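Local coordinates for subclass B3 metallo-beta-lactamase (PDB 7LUU), which probably hydrolyses beta-lactam antibiotics with the help of two zinc ions bound in its active site, at residues 50-55 with 94-99; 62-67 with 260-265; 76-81 with 87-92; 100-105 with 132-137; 147-152 with 174-179. All blocks are in the same frame, centred on the assembly; numbering follows the deposited sequence. Where two conformers were deposited one is given.

Contact 1 of 5, residues 50-55 with 94-99. With SO4 (sulfate ion), chain E; SO4 (sulfate ion), chain D.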
# COMPACT_ATOMS: atom_id res chain seq x y z
N GLU A 50 -14.41 4.63 14.39
CA GLU A 50 -15.05 5.83 13.85
C GLU A 50 -14.50 6.18 12.46
O GLU A 50 -15.27 6.38 11.49
CB GLU A 50 -14.86 6.99 14.82
CG GLU A 50 -15.71 6.88 16.06
CD GLU A 50 -17.16 6.56 15.72
OE1 GLU A 50 -17.69 5.57 16.29
OE2 GLU A 50 -17.75 7.30 14.87
N ARG A 51 -13.17 6.21 12.33
CA ARG A 51 -12.56 6.48 11.03
C ARG A 51 -12.91 5.41 10.02
O ARG A 51 -12.95 5.69 8.80
CB ARG A 51 -11.05 6.56 11.18
CG ARG A 51 -10.67 7.92 11.80
CD ARG A 51 -9.21 7.98 12.16
NE ARG A 51 -9.04 7.26 13.44
CZ ARG A 51 -7.88 7.11 14.03
NH1 ARG A 51 -7.81 6.41 15.16
NH2 ARG A 51 -6.79 7.63 13.42
N ALA A 52 -13.12 4.16 10.49
CA ALA A 52 -13.44 3.06 9.61
C ALA A 52 -14.79 3.24 8.91
O ALA A 52 -14.98 2.66 7.82
CB ALA A 52 -13.37 1.71 10.38
N LYS A 53 -15.71 4.05 9.48
CA LYS A 53 -16.99 4.27 8.79
C LYS A 53 -16.77 4.88 7.41
O LYS A 53 -17.51 4.57 6.46
CB LYS A 53 -17.90 5.16 9.63
CG LYS A 53 -18.28 4.51 10.93
CD LYS A 53 -18.99 5.49 11.88
CE LYS A 53 -19.39 4.78 13.16
NZ LYS A 53 -19.98 5.81 14.10
N GLU A 54 -15.78 5.77 7.28
CA GLU A 54 -15.40 6.33 5.99
C GLU A 54 -14.42 5.44 5.24
O GLU A 54 -14.60 5.19 4.03
CB GLU A 54 -14.76 7.71 6.16
CG GLU A 54 -15.64 8.73 6.84
CD GLU A 54 -15.63 10.05 6.12
OE1 GLU A 54 -16.74 10.47 5.72
OE2 GLU A 54 -14.53 10.66 5.95
N TRP A 55 -13.33 5.04 5.90
CA TRP A 55 -12.30 4.26 5.22
C TRP A 55 -12.88 2.99 4.61
O TRP A 55 -12.48 2.59 3.52
CB TRP A 55 -11.20 3.82 6.19
CG TRP A 55 -10.15 4.83 6.47
CD1 TRP A 55 -9.71 5.84 5.65
CD2 TRP A 55 -9.33 4.87 7.64
NE1 TRP A 55 -8.66 6.52 6.28
CE2 TRP A 55 -8.43 5.94 7.50
CE3 TRP A 55 -9.29 4.10 8.83
CZ2 TRP A 55 -7.48 6.25 8.50
CZ3 TRP A 55 -8.37 4.43 9.83
CH2 TRP A 55 -7.47 5.49 9.64
N LEU A 94 -7.77 -2.42 7.39
CA LEU A 94 -7.80 -2.56 8.86
C LEU A 94 -8.03 -4.01 9.27
O LEU A 94 -8.43 -4.85 8.46
CB LEU A 94 -8.93 -1.70 9.42
CG LEU A 94 -8.75 -0.19 9.24
CD1 LEU A 94 -10.09 0.45 9.68
CD2 LEU A 94 -7.74 0.26 10.17
N PRO A 95 -7.78 -4.37 10.54
CA PRO A 95 -7.99 -5.78 10.92
C PRO A 95 -9.41 -6.28 10.62
O PRO A 95 -9.60 -7.41 10.14
CB PRO A 95 -7.69 -5.78 12.43
CG PRO A 95 -6.60 -4.63 12.55
CD PRO A 95 -7.17 -3.56 11.65
N GLN A 96 -10.44 -5.49 10.94
CA GLN A 96 -11.79 -5.95 10.71
C GLN A 96 -12.16 -5.97 9.23
O GLN A 96 -13.22 -6.51 8.90
CB GLN A 96 -12.76 -5.05 11.50
CG GLN A 96 -12.84 -3.59 11.00
CD GLN A 96 -11.90 -2.61 11.75
OE1 GLN A 96 -10.74 -2.93 12.09
NE2 GLN A 96 -12.40 -1.40 11.99
N ALA A 97 -11.27 -5.47 8.34
CA ALA A 97 -11.55 -5.53 6.91
C ALA A 97 -11.22 -6.86 6.32
O ALA A 97 -11.63 -7.15 5.18
CB ALA A 97 -10.75 -4.48 6.16
N ALA A 98 -10.46 -7.71 7.02
CA ALA A 98 -10.04 -8.95 6.36
C ALA A 98 -11.22 -9.78 5.86
O ALA A 98 -11.22 -10.19 4.68
CB ALA A 98 -9.11 -9.73 7.30
N PRO A 99 -12.26 -10.03 6.65
CA PRO A 99 -13.42 -10.77 6.10
C PRO A 99 -14.11 -10.06 4.93
O PRO A 99 -14.62 -10.75 4.03
CB PRO A 99 -14.39 -10.87 7.28
CG PRO A 99 -13.71 -10.31 8.44
CD PRO A 99 -12.43 -9.65 8.07
S SO4 E . -11.46 6.17 16.02
O1 SO4 E . -10.18 5.75 16.61
O2 SO4 E . -11.79 7.56 16.41
O3 SO4 E . -11.45 6.19 14.54
O4 SO4 E . -12.48 5.32 16.54
S SO4 D . -3.85 6.75 15.67
O1 SO4 D . -3.47 6.95 17.06
O2 SO4 D . -4.22 8.02 15.03
O3 SO4 D . -2.67 6.21 14.98
O4 SO4 D . -4.99 5.83 15.58
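Ala-52 and Trp-55 of helix 49-55 meet Leu-94 and Gln-96 where the chain passes from strand 87-90 toward helix 98-107, next to the zinc site of the alpha-beta/beta-alpha metallo-beta-lactamase fold. In the tight part one methyl of Leu-94 serves both helix residues: CD1 lies 3.6 Å from Ala-52 CB and 3.8 Å from Trp-55 CE3, the leucine running roughly perpendicular to the tryptophan side chain and meeting its ring obliquely. Gln-96 lays its amide end beside the same alanine, with NE2 3.6 Å from Ala-52 CB. NE2 gives its hydrogen bond to Met-47 O, so a polar group sits against a methyl without losing a partner. The Trp-55 side chain comes within about 4 Å of those of the zinc ligands His-267 and Asp-126.

The outer side of the helix is polar and open. Lys-53 and Glu-50 form a salt bridge there, and Arg-51 places CB 3.7 Å above a face of the indole, offset to the rim, while its guanidinium spans two sulfates, probably from the crystallisation liquor. One sulfate also takes the backbone N-H groups of Glu-50 and Arg-51 near the start of the helix. Its O3 receives Arg-51 N at 2.8 Å and, almost straight at 174°, Arg-51 NE at 2.9 Å.

Contact 2 of 5, residues 62-67 with 260-265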
# COMPACT_ATOMS: atom_id res chain seq x y z
N GLU A 62 -14.32 -4.54 -8.61
CA GLU A 62 -14.35 -4.16 -10.04
C GLU A 62 -13.04 -4.58 -10.68
O GLU A 62 -11.98 -4.54 -10.03
CB GLU A 62 -14.53 -2.64 -10.24
CG GLU A 62 -15.92 -2.16 -9.82
CD GLU A 62 -16.16 -0.67 -10.01
OE1 GLU A 62 -15.48 0.14 -9.38
OE2 GLU A 62 -17.10 -0.33 -10.78
N ARG A 63 -13.12 -4.99 -11.95
CA ARG A 63 -11.93 -5.22 -12.78
C ARG A 63 -11.33 -3.87 -13.16
O ARG A 63 -12.07 -2.94 -13.52
CB ARG A 63 -12.27 -6.01 -14.06
CG ARG A 63 -11.05 -6.25 -14.97
CD ARG A 63 -11.53 -6.66 -16.43
NE ARG A 63 -12.52 -7.70 -16.33
CZ ARG A 63 -12.26 -8.96 -16.04
NH1 ARG A 63 -11.01 -9.35 -15.84
NH2 ARG A 63 -13.24 -9.86 -15.96
N VAL A 64 -10.02 -3.74 -13.01
CA VAL A 64 -9.29 -2.56 -13.45
C VAL A 64 -8.98 -2.70 -14.92
O VAL A 64 -9.41 -1.90 -15.75
CB VAL A 64 -8.00 -2.38 -12.63
CG1 VAL A 64 -7.16 -1.17 -13.08
CG2 VAL A 64 -8.34 -2.10 -11.14
N PHE A 65 -8.23 -3.74 -15.25
CA PHE A 65 -7.88 -4.01 -16.63
C PHE A 65 -7.34 -5.44 -16.63
O PHE A 65 -6.64 -5.84 -15.70
CB PHE A 65 -6.81 -3.04 -17.14
CG PHE A 65 -6.55 -3.17 -18.59
CD1 PHE A 65 -7.45 -2.62 -19.51
CD2 PHE A 65 -5.41 -3.82 -19.07
CE1 PHE A 65 -7.22 -2.72 -20.88
CE2 PHE A 65 -5.17 -3.91 -20.48
CZ PHE A 65 -6.08 -3.41 -21.36
N GLY A 66 -7.72 -6.20 -17.63
CA GLY A 66 -7.04 -7.50 -17.69
C GLY A 66 -7.40 -8.35 -16.51
O GLY A 66 -8.54 -8.40 -16.07
N ASN A 67 -6.34 -8.91 -15.94
CA ASN A 67 -6.34 -9.82 -14.82
C ASN A 67 -6.36 -9.13 -13.47
O ASN A 67 -6.23 -9.80 -12.45
CB ASN A 67 -5.10 -10.74 -14.92
CG ASN A 67 -3.69 -10.00 -14.72
OD1 ASN A 67 -3.53 -8.78 -14.67
ND2 ASN A 67 -2.64 -10.84 -14.71
N CYS A 260 3.36 4.20 -16.37
CA CYS A 260 2.25 4.37 -15.44
C CYS A 260 1.04 4.74 -16.27
O CYS A 260 0.65 5.92 -16.44
CB CYS A 260 2.63 5.48 -14.47
SG CYS A 260 1.26 5.98 -13.36
N ASP A 261 0.42 3.71 -16.86
CA ASP A 261 -0.82 3.90 -17.56
C ASP A 261 -2.01 3.96 -16.61
O ASP A 261 -3.07 4.55 -16.93
CB ASP A 261 -1.05 2.74 -18.50
CG ASP A 261 -0.06 2.72 -19.65
OD1 ASP A 261 0.14 3.79 -20.30
OD2 ASP A 261 0.58 1.64 -19.83
N ILE A 262 -1.89 3.28 -15.46
CA ILE A 262 -2.95 3.26 -14.48
C ILE A 262 -2.29 3.47 -13.13
O ILE A 262 -1.29 2.79 -12.84
CB ILE A 262 -3.70 1.92 -14.52
CG1 ILE A 262 -4.53 1.86 -15.78
CG2 ILE A 262 -4.65 1.77 -13.24
CD1 ILE A 262 -5.20 0.45 -15.94
N LEU A 263 -2.85 4.38 -12.32
CA LEU A 263 -2.34 4.65 -10.96
C LEU A 263 -3.42 4.29 -9.96
O LEU A 263 -4.54 4.83 -10.02
CB LEU A 263 -1.99 6.16 -10.84
CG LEU A 263 -1.71 6.58 -9.38
CD1 LEU A 263 -0.47 5.85 -8.80
CD2 LEU A 263 -1.57 8.08 -9.31
N ILE A 264 -3.11 3.35 -9.07
CA ILE A 264 -3.97 3.05 -7.91
C ILE A 264 -3.24 3.59 -6.70
O ILE A 264 -2.12 3.15 -6.44
CB ILE A 264 -4.19 1.54 -7.74
CG1 ILE A 264 -4.91 0.95 -8.96
CG2 ILE A 264 -5.03 1.28 -6.44
CD1 ILE A 264 -4.74 -0.58 -9.06
N SER A 265 -3.85 4.54 -5.97
CA SER A 265 -3.20 5.12 -4.76
C SER A 265 -3.69 4.38 -3.51
O SER A 265 -4.89 4.16 -3.38
CB SER A 265 -3.61 6.62 -4.70
OG SER A 265 -3.25 7.16 -3.45
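Phe-65 touches Ile-262 with its CB, 4.0 Å from Ile-262 CD1, while its ring leads off from strand 262-265: CG lies anti to the backbone N (chi1 -173°), and the ring engages Lys-218 in a cation-pi interaction. The other flat group, the guanidinium of Arg-63, is met at its edge and in plane by Gly-66 O, 2.7 Å from NH1, which ties Arg-63 of the strand to the turn that follows it. Val-64 carries most of the packing between the two strands. Its CG1 rests 3.8 Å from Ile-262 CD1 and 3.9 Å from Ile-262 CG2, the two side chains lying alongside and pointing opposite ways. Val-64 CG2 reaches Ile-264 CD1 more loosely, at 4.4 Å.

A classic beta bulge lets the neighbours Val-64 and Phe-65 both start toward strand 262-265, since both stand opposite a single residue of strand 68-70. The strands belong to different sheets; their axes run 9.6 Å apart at 135°, which is face-to-face packing in the beta sandwich. Methyl and methylene groups alone make this patch, which implies cohesion by shape and exclusion of water; polar links such as Gly-66 N to Glu-213 lie around it.

Contact 3 of 5, residues 76-81 with 87-92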
# COMPACT_ATOMS: atom_id res chain seq x y z
N LEU A 76 -9.72 3.07 1.14
CA LEU A 76 -8.47 2.27 1.23
C LEU A 76 -8.46 1.31 0.08
O LEU A 76 -9.36 0.46 -0.06
CB LEU A 76 -8.43 1.50 2.59
CG LEU A 76 -8.34 2.36 3.85
CD1 LEU A 76 -8.57 1.55 5.11
CD2 LEU A 76 -6.95 3.03 3.89
N SER A 77 -7.40 1.37 -0.71
CA SER A 77 -7.29 0.51 -1.88
C SER A 77 -6.73 -0.85 -1.49
O SER A 77 -5.75 -0.94 -0.74
CB SER A 77 -6.36 1.13 -2.93
OG SER A 77 -6.90 2.41 -3.34
N VAL A 78 -7.34 -1.90 -2.05
CA VAL A 78 -6.78 -3.26 -1.99
C VAL A 78 -6.90 -3.84 -3.40
O VAL A 78 -7.99 -3.82 -3.98
CB VAL A 78 -7.56 -4.15 -0.98
CG1 VAL A 78 -6.97 -5.59 -0.94
CG2 VAL A 78 -7.61 -3.48 0.43
N ALA A 79 -5.78 -4.32 -3.96
CA ALA A 79 -5.82 -4.87 -5.33
C ALA A 79 -5.73 -6.38 -5.31
O ALA A 79 -5.25 -6.97 -4.35
CB ALA A 79 -4.66 -4.33 -6.18
N LEU A 80 -6.20 -7.02 -6.39
CA LEU A 80 -6.17 -8.49 -6.55
C LEU A 80 -5.70 -8.74 -7.97
O LEU A 80 -6.24 -8.15 -8.92
CB LEU A 80 -7.55 -9.12 -6.31
CG LEU A 80 -7.51 -10.60 -6.59
CD1 LEU A 80 -6.88 -11.30 -5.34
CD2 LEU A 80 -8.99 -11.02 -6.75
N ILE A 81 -4.63 -9.52 -8.12
CA ILE A 81 -4.09 -9.87 -9.44
C ILE A 81 -4.25 -11.35 -9.64
O ILE A 81 -3.76 -12.15 -8.83
CB ILE A 81 -2.59 -9.49 -9.56
CG1 ILE A 81 -2.40 -8.01 -9.22
CG2 ILE A 81 -2.03 -9.86 -10.99
CD1 ILE A 81 -0.92 -7.68 -9.05
N LEU A 87 -3.20 -16.13 -7.01
CA LEU A 87 -3.67 -14.75 -6.89
C LEU A 87 -2.70 -13.98 -6.02
O LEU A 87 -2.06 -14.54 -5.12
CB LEU A 87 -5.08 -14.67 -6.29
CG LEU A 87 -6.10 -15.61 -7.00
CD1 LEU A 87 -7.39 -15.60 -6.21
CD2 LEU A 87 -6.40 -15.14 -8.43
N VAL A 88 -2.63 -12.67 -6.26
CA VAL A 88 -1.81 -11.78 -5.41
C VAL A 88 -2.71 -10.65 -4.91
O VAL A 88 -3.40 -10.00 -5.71
CB VAL A 88 -0.67 -11.16 -6.25
CG1 VAL A 88 0.10 -10.21 -5.42
CG2 VAL A 88 0.28 -12.26 -6.75
N LEU A 89 -2.69 -10.40 -3.61
CA LEU A 89 -3.36 -9.22 -3.03
C LEU A 89 -2.33 -8.15 -2.76
O LEU A 89 -1.20 -8.49 -2.43
CB LEU A 89 -3.98 -9.68 -1.71
CG LEU A 89 -5.31 -9.27 -1.18
CD1 LEU A 89 -6.50 -9.25 -2.13
CD2 LEU A 89 -5.62 -10.31 -0.08
N ILE A 90 -2.75 -6.88 -2.81
CA ILE A 90 -1.94 -5.75 -2.42
C ILE A 90 -2.68 -5.03 -1.31
O ILE A 90 -3.80 -4.52 -1.52
CB ILE A 90 -1.66 -4.79 -3.59
CG1 ILE A 90 -1.02 -5.64 -4.69
CG2 ILE A 90 -0.68 -3.71 -3.04
CD1 ILE A 90 -0.44 -4.74 -5.89
N ASP A 91 -2.04 -5.01 -0.13
CA ASP A 91 -2.50 -4.43 1.14
C ASP A 91 -3.71 -5.17 1.72
O ASP A 91 -4.25 -6.14 1.14
CB ASP A 91 -2.76 -2.91 0.98
CG ASP A 91 -1.45 -2.11 1.06
OD1 ASP A 91 -0.42 -2.64 1.55
OD2 ASP A 91 -1.45 -0.96 0.65
N GLY A 92 -4.04 -4.77 2.95
CA GLY A 92 -5.03 -5.52 3.73
C GLY A 92 -5.94 -4.64 4.56
O GLY A 92 -6.70 -5.19 5.37
O HOH W 1 -3.81 0.36 0.73
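Leu-80 and Leu-89 cross obliquely at the apolar centre, CD1 to CD1 at 3.8 Å. Leu-89 takes a chi1 of -141°, away from the usual staggered positions, which brings its CD1 close to Ala-79 O as well. On the same side Val-78 CG1 closes against Leu-89 CD1 at 3.9 Å, and Leu-80 CD1 against the CB of Leu-87. The opposite face of the pair carries Ala-79, Ile-81, Val-88 and Ile-90: Ala-79 CB and Ile-90 CB are 4.0 Å apart, Ile-81 and Val-88 stand side by side, and Phe-222 and Trp-209 of the second sheet cover parts of this face.

Together the segments form the beta hairpin of strands 79-82 and 87-90, inside the seven-stranded sheet of the alpha-beta/beta-alpha sandwich. Ala-79 with Ile-90 and Ile-81 with Val-88 are hydrogen-bonded antiparallel pairs, and Leu-80 with Leu-89 is the non-hydrogen-bonded pair between them. Ile-81 N donates to Val-88 O at 2.7 Å; Ala-79 N reaches Ile-90 O at 3.1 Å.

Beyond Ile-90 the strands part toward the zinc site. Asp-91, with a positive phi of 67°, turns the chain, and its buried O, beside Val-78 CG1, has no polar partner. A water bridges the opening, giving hydrogen bonds to Ser-77 O at 2.8 Å and Asp-91 OD2 at 2.7 Å. Thr-121 OG1 also bonds OD2, and the Asp-91 side chain lies about 4 Å from that of the zinc ligand His-127.

Contact 4 of 5, residues 100-105 with 132-137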
# COMPACT_ATOMS: atom_id res chain seq x y z
N MET A 100 -14.16 -8.72 4.94
CA MET A 100 -14.79 -7.96 3.85
C MET A 100 -13.98 -8.12 2.57
O MET A 100 -14.54 -8.29 1.49
CB MET A 100 -14.89 -6.48 4.30
CG MET A 100 -15.57 -6.24 5.74
SD MET A 100 -15.22 -4.51 6.19
CE MET A 100 -15.89 -4.50 7.85
N ILE A 101 -12.65 -8.10 2.68
CA ILE A 101 -11.79 -8.33 1.51
C ILE A 101 -12.03 -9.72 0.92
O ILE A 101 -12.18 -9.86 -0.31
CB ILE A 101 -10.31 -8.16 1.89
CG1 ILE A 101 -10.08 -6.66 2.14
CG2 ILE A 101 -9.37 -8.59 0.70
CD1 ILE A 101 -8.73 -6.38 2.90
N LEU A 102 -12.04 -10.74 1.77
CA LEU A 102 -12.21 -12.10 1.27
C LEU A 102 -13.60 -12.25 0.63
O LEU A 102 -13.74 -12.92 -0.40
CB LEU A 102 -12.04 -13.11 2.42
CG LEU A 102 -10.66 -13.17 3.10
CD1 LEU A 102 -10.67 -13.99 4.42
CD2 LEU A 102 -9.67 -13.66 2.09
N SER A 103 -14.62 -11.64 1.22
CA SER A 103 -15.93 -11.62 0.59
C SER A 103 -15.87 -11.00 -0.81
O SER A 103 -16.51 -11.51 -1.75
CB SER A 103 -16.92 -10.86 1.48
OG SER A 103 -18.20 -10.79 0.86
N ASN A 104 -15.17 -9.87 -0.95
CA ASN A 104 -15.06 -9.22 -2.25
C ASN A 104 -14.33 -10.13 -3.25
O ASN A 104 -14.67 -10.16 -4.44
CB ASN A 104 -14.34 -7.90 -2.10
CG ASN A 104 -15.26 -6.80 -1.57
OD1 ASN A 104 -16.52 -6.95 -1.58
ND2 ASN A 104 -14.68 -5.70 -1.11
N VAL A 105 -13.31 -10.85 -2.78
CA VAL A 105 -12.59 -11.78 -3.66
C VAL A 105 -13.56 -12.85 -4.18
O VAL A 105 -13.60 -13.17 -5.37
CB VAL A 105 -11.42 -12.41 -2.87
CG1 VAL A 105 -10.76 -13.52 -3.66
CG2 VAL A 105 -10.36 -11.33 -2.59
N ALA A 132 -2.23 -9.91 8.52
CA ALA A 132 -2.04 -11.15 9.27
C ALA A 132 -3.23 -12.06 9.16
O ALA A 132 -3.07 -13.29 8.99
CB ALA A 132 -1.75 -10.82 10.74
N ALA A 133 -4.45 -11.52 9.30
CA ALA A 133 -5.63 -12.35 9.18
C ALA A 133 -5.71 -12.96 7.79
O ALA A 133 -6.11 -14.12 7.63
CB ALA A 133 -6.89 -11.54 9.50
N LEU A 134 -5.46 -12.14 6.77
CA LEU A 134 -5.54 -12.62 5.38
C LEU A 134 -4.50 -13.71 5.12
O LEU A 134 -4.79 -14.73 4.49
CB LEU A 134 -5.32 -11.47 4.36
CG LEU A 134 -6.43 -10.41 4.41
CD1 LEU A 134 -5.95 -9.15 3.70
CD2 LEU A 134 -7.69 -11.04 3.76
N ALA A 135 -3.29 -13.53 5.66
CA ALA A 135 -2.27 -14.55 5.50
C ALA A 135 -2.68 -15.84 6.21
O ALA A 135 -2.45 -16.93 5.69
CB ALA A 135 -0.90 -14.04 5.99
N ARG A 136 -3.22 -15.70 7.42
CA ARG A 136 -3.69 -16.87 8.17
C ARG A 136 -4.71 -17.64 7.35
O ARG A 136 -4.62 -18.88 7.21
CB ARG A 136 -4.29 -16.43 9.51
CG ARG A 136 -4.99 -17.61 10.30
CD ARG A 136 -5.75 -17.06 11.50
NE ARG A 136 -6.79 -16.16 11.07
CZ ARG A 136 -7.47 -15.34 11.88
NH1 ARG A 136 -8.37 -14.48 11.40
NH2 ARG A 136 -7.17 -15.32 13.16
N ASP A 137 -5.68 -16.94 6.81
CA ASP A 137 -6.83 -17.62 6.22
C ASP A 137 -6.51 -18.20 4.85
O ASP A 137 -7.13 -19.21 4.44
CB ASP A 137 -8.01 -16.63 6.09
CG ASP A 137 -8.78 -16.40 7.45
OD1 ASP A 137 -8.33 -16.83 8.53
OD2 ASP A 137 -9.92 -15.84 7.39
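Helices 98-107 and 131-138, which pack on one face of the seven-stranded sheet, meet here through Ile-101 and Leu-102 on one and Leu-134 and Asp-137 on the other. Their local axes pass 11.2 Å apart at 51°, a wide spacing that branched side chains bridge without backbone contact. Leu-134 is the hub. Its CD2 lies 3.7 Å from Leu-102 CD2 and equally close to Leu-102 CG, the two leucines reaching past one another from opposing helices. The other branch, CD1, reaches Ile-101 CD1 at 4.0 Å, with the isoleucine set nearly square to it. With CG anti to the carbonyl carbon (chi1 -66°) the side chain points across to the facing helix, and its fork at CG gives one methyl to each of Ile-101 and Leu-102.

Toward solvent the chemistry changes. Leu-102 CD1 touches Asp-137 OD2 at 3.6 Å, a carboxylate oxygen against a methyl. The other oxygen, OD1, takes Arg-136 NE at 3.0 Å on its syn side, 34° out of the carboxylate plane, in a salt bridge within the helix; the same arginine pairs through NH1 with Asp-41. Deeper in, Leu-89 of strand 87-90 touches both Ile-101 and Leu-134, Ile-118 of strand 115-119 touches Leu-134 and Ala-135, and Ala-98 at the head of helix 98-107 adds its own packing on Ala-133 and Leu-134.

Contact 5 of 5, residues 147-152 with 174-179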
# COMPACT_ATOMS: atom_id res chain seq x y z
N ARG A 147 12.74 -2.59 5.48
CA ARG A 147 12.23 -1.82 6.62
C ARG A 147 10.75 -2.07 6.85
O ARG A 147 10.28 -2.10 8.02
CB ARG A 147 12.52 -0.33 6.40
CG ARG A 147 14.00 0.01 6.55
CD ARG A 147 14.60 -0.28 7.95
NE ARG A 147 13.76 0.19 9.04
CZ ARG A 147 13.64 1.47 9.42
NH1 ARG A 147 14.40 2.42 8.84
NH2 ARG A 147 12.78 1.77 10.42
N GLY A 148 10.01 -2.20 5.76
CA GLY A 148 8.60 -2.51 5.87
C GLY A 148 8.37 -3.81 6.62
O GLY A 148 7.54 -3.88 7.51
N ALA A 149 9.13 -4.86 6.25
CA ALA A 149 9.01 -6.15 6.91
C ALA A 149 9.27 -6.06 8.41
O ALA A 149 8.64 -6.77 9.22
CB ALA A 149 9.97 -7.16 6.29
N GLU A 150 10.22 -5.23 8.79
CA GLU A 150 10.52 -5.06 10.22
C GLU A 150 9.31 -4.48 10.96
O GLU A 150 8.98 -4.94 12.07
CB GLU A 150 11.71 -4.11 10.41
CG GLU A 150 13.03 -4.68 9.91
CD GLU A 150 14.17 -3.69 9.99
OE1 GLU A 150 13.96 -2.51 10.31
OE2 GLU A 150 15.32 -4.13 9.75
N GLY A 151 8.63 -3.52 10.33
CA GLY A 151 7.43 -2.97 10.92
C GLY A 151 6.29 -3.96 10.92
O GLY A 151 5.48 -3.96 11.84
N LEU A 152 6.20 -4.80 9.88
CA LEU A 152 5.13 -5.80 9.84
C LEU A 152 5.32 -6.83 10.93
O LEU A 152 4.35 -7.27 11.54
CB LEU A 152 5.08 -6.47 8.45
CG LEU A 152 4.66 -5.54 7.30
CD1 LEU A 152 4.79 -6.33 5.97
CD2 LEU A 152 3.21 -5.06 7.48
N SER A 174 4.28 -12.76 10.55
CA SER A 174 5.52 -13.50 10.69
C SER A 174 6.01 -14.07 9.38
O SER A 174 7.22 -14.24 9.23
CB SER A 174 5.35 -14.63 11.73
OG SER A 174 4.11 -15.30 11.55
N ARG A 175 5.13 -14.35 8.42
CA ARG A 175 5.48 -15.15 7.23
C ARG A 175 5.81 -14.15 6.14
O ARG A 175 4.90 -13.75 5.39
CB ARG A 175 4.33 -16.06 6.78
CG ARG A 175 4.63 -16.99 5.56
CD ARG A 175 3.37 -17.68 5.03
NE ARG A 175 2.70 -18.52 6.02
CZ ARG A 175 1.40 -18.48 6.32
NH1 ARG A 175 0.55 -17.65 5.68
NH2 ARG A 175 0.92 -19.33 7.27
N LEU A 176 7.12 -13.80 6.01
CA LEU A 176 7.54 -12.56 5.31
C LEU A 176 8.66 -12.83 4.32
O LEU A 176 9.63 -13.54 4.62
CB LEU A 176 8.08 -11.52 6.26
CG LEU A 176 6.97 -10.78 6.98
CD1 LEU A 176 7.45 -10.26 8.29
CD2 LEU A 176 6.51 -9.62 6.16
N ARG A 177 8.53 -12.24 3.14
CA ARG A 177 9.53 -12.29 2.10
C ARG A 177 9.92 -10.85 1.85
O ARG A 177 9.03 -10.02 1.65
CB ARG A 177 8.96 -12.86 0.81
CG ARG A 177 9.91 -12.73 -0.39
CD ARG A 177 9.30 -13.53 -1.54
NE ARG A 177 10.00 -13.35 -2.79
CZ ARG A 177 9.89 -14.20 -3.81
NH1 ARG A 177 10.55 -14.00 -4.95
NH2 ARG A 177 9.12 -15.28 -3.67
N VAL A 178 11.22 -10.56 1.90
CA VAL A 178 11.69 -9.19 1.65
C VAL A 178 12.07 -9.05 0.18
O VAL A 178 12.82 -9.87 -0.37
CB VAL A 178 12.90 -8.87 2.53
CG1 VAL A 178 13.58 -7.57 2.14
CG2 VAL A 178 12.45 -8.81 3.98
N MET A 179 11.59 -7.99 -0.46
CA MET A 179 12.09 -7.58 -1.79
C MET A 179 12.98 -6.37 -1.69
O MET A 179 12.66 -5.41 -0.99
CB MET A 179 10.96 -7.15 -2.67
CG MET A 179 10.06 -8.12 -2.56
SD MET A 179 10.34 -9.23 -3.79
CE MET A 179 8.81 -8.62 -4.40
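Apolar packing carries this contact, between Ala-149 and Leu-152 of helix 146-154 and Leu-176 and Val-178 of strand 176-178. Leu-176 holds the middle: its CD2 is 3.7 Å from Leu-152 CD1 and 4.2 Å from Ala-149 CB, while its CD1 lies 3.8 Å from Ala-149 O, a methyl against a backbone carbonyl oxygen of the helix. The branch of Val-178 opposite its carbonyl carbon, CG2, comes to 3.8 Å from Ala-149 CB. The small alanine lets the strand come close, and its CA is 6.6 Å from the CA of Val-178.

The polar interactions lie around this apolar patch. On the far side of the helix Arg-147 NE and Glu-150 OE1 form a salt bridge at 3.0 Å with a weak hydrogen bond, and Arg-147 has a second acidic partner in Asp-160. Backbone bonds join Arg-177 to Val-142 and Ala-144 of the neighbouring strand, and Leu-152 to Val-173 just ahead of the segment 174-179.

Helix and strand run nearly antiparallel, at 162° with axes 8.7 Å apart. This is the packing of a beta-alpha-beta crossover, here strand 141-144, helix 146-154 and the sheet's outermost strand 176-178.

Contact 3 is the most deeply buried and the only one built on backbone hydrogen bonds across its segments; the others join separate elements through side chains. Contacts 3 and 4 lie in adjacent layers, the hairpin's Leu-89 and Gly-92 packing against Leu-134 and Ile-101. Contact 1 uses the run into helix 98-107, which contact 4 continues. Contact 2 joins the first sheet to the second and touches contact 3 through Ser-265 O and Ser-77 OG. Contact 5, at the sheet's other edge, meets contact 4 where Arg-175 NH1 reaches Ala-135 O. Contacts 1 and 5 are partly exposed, with charges outside; contact 4 is largely buried but edged by exposed Asp-137 and Arg-136, and contact 2 is buried and apolar.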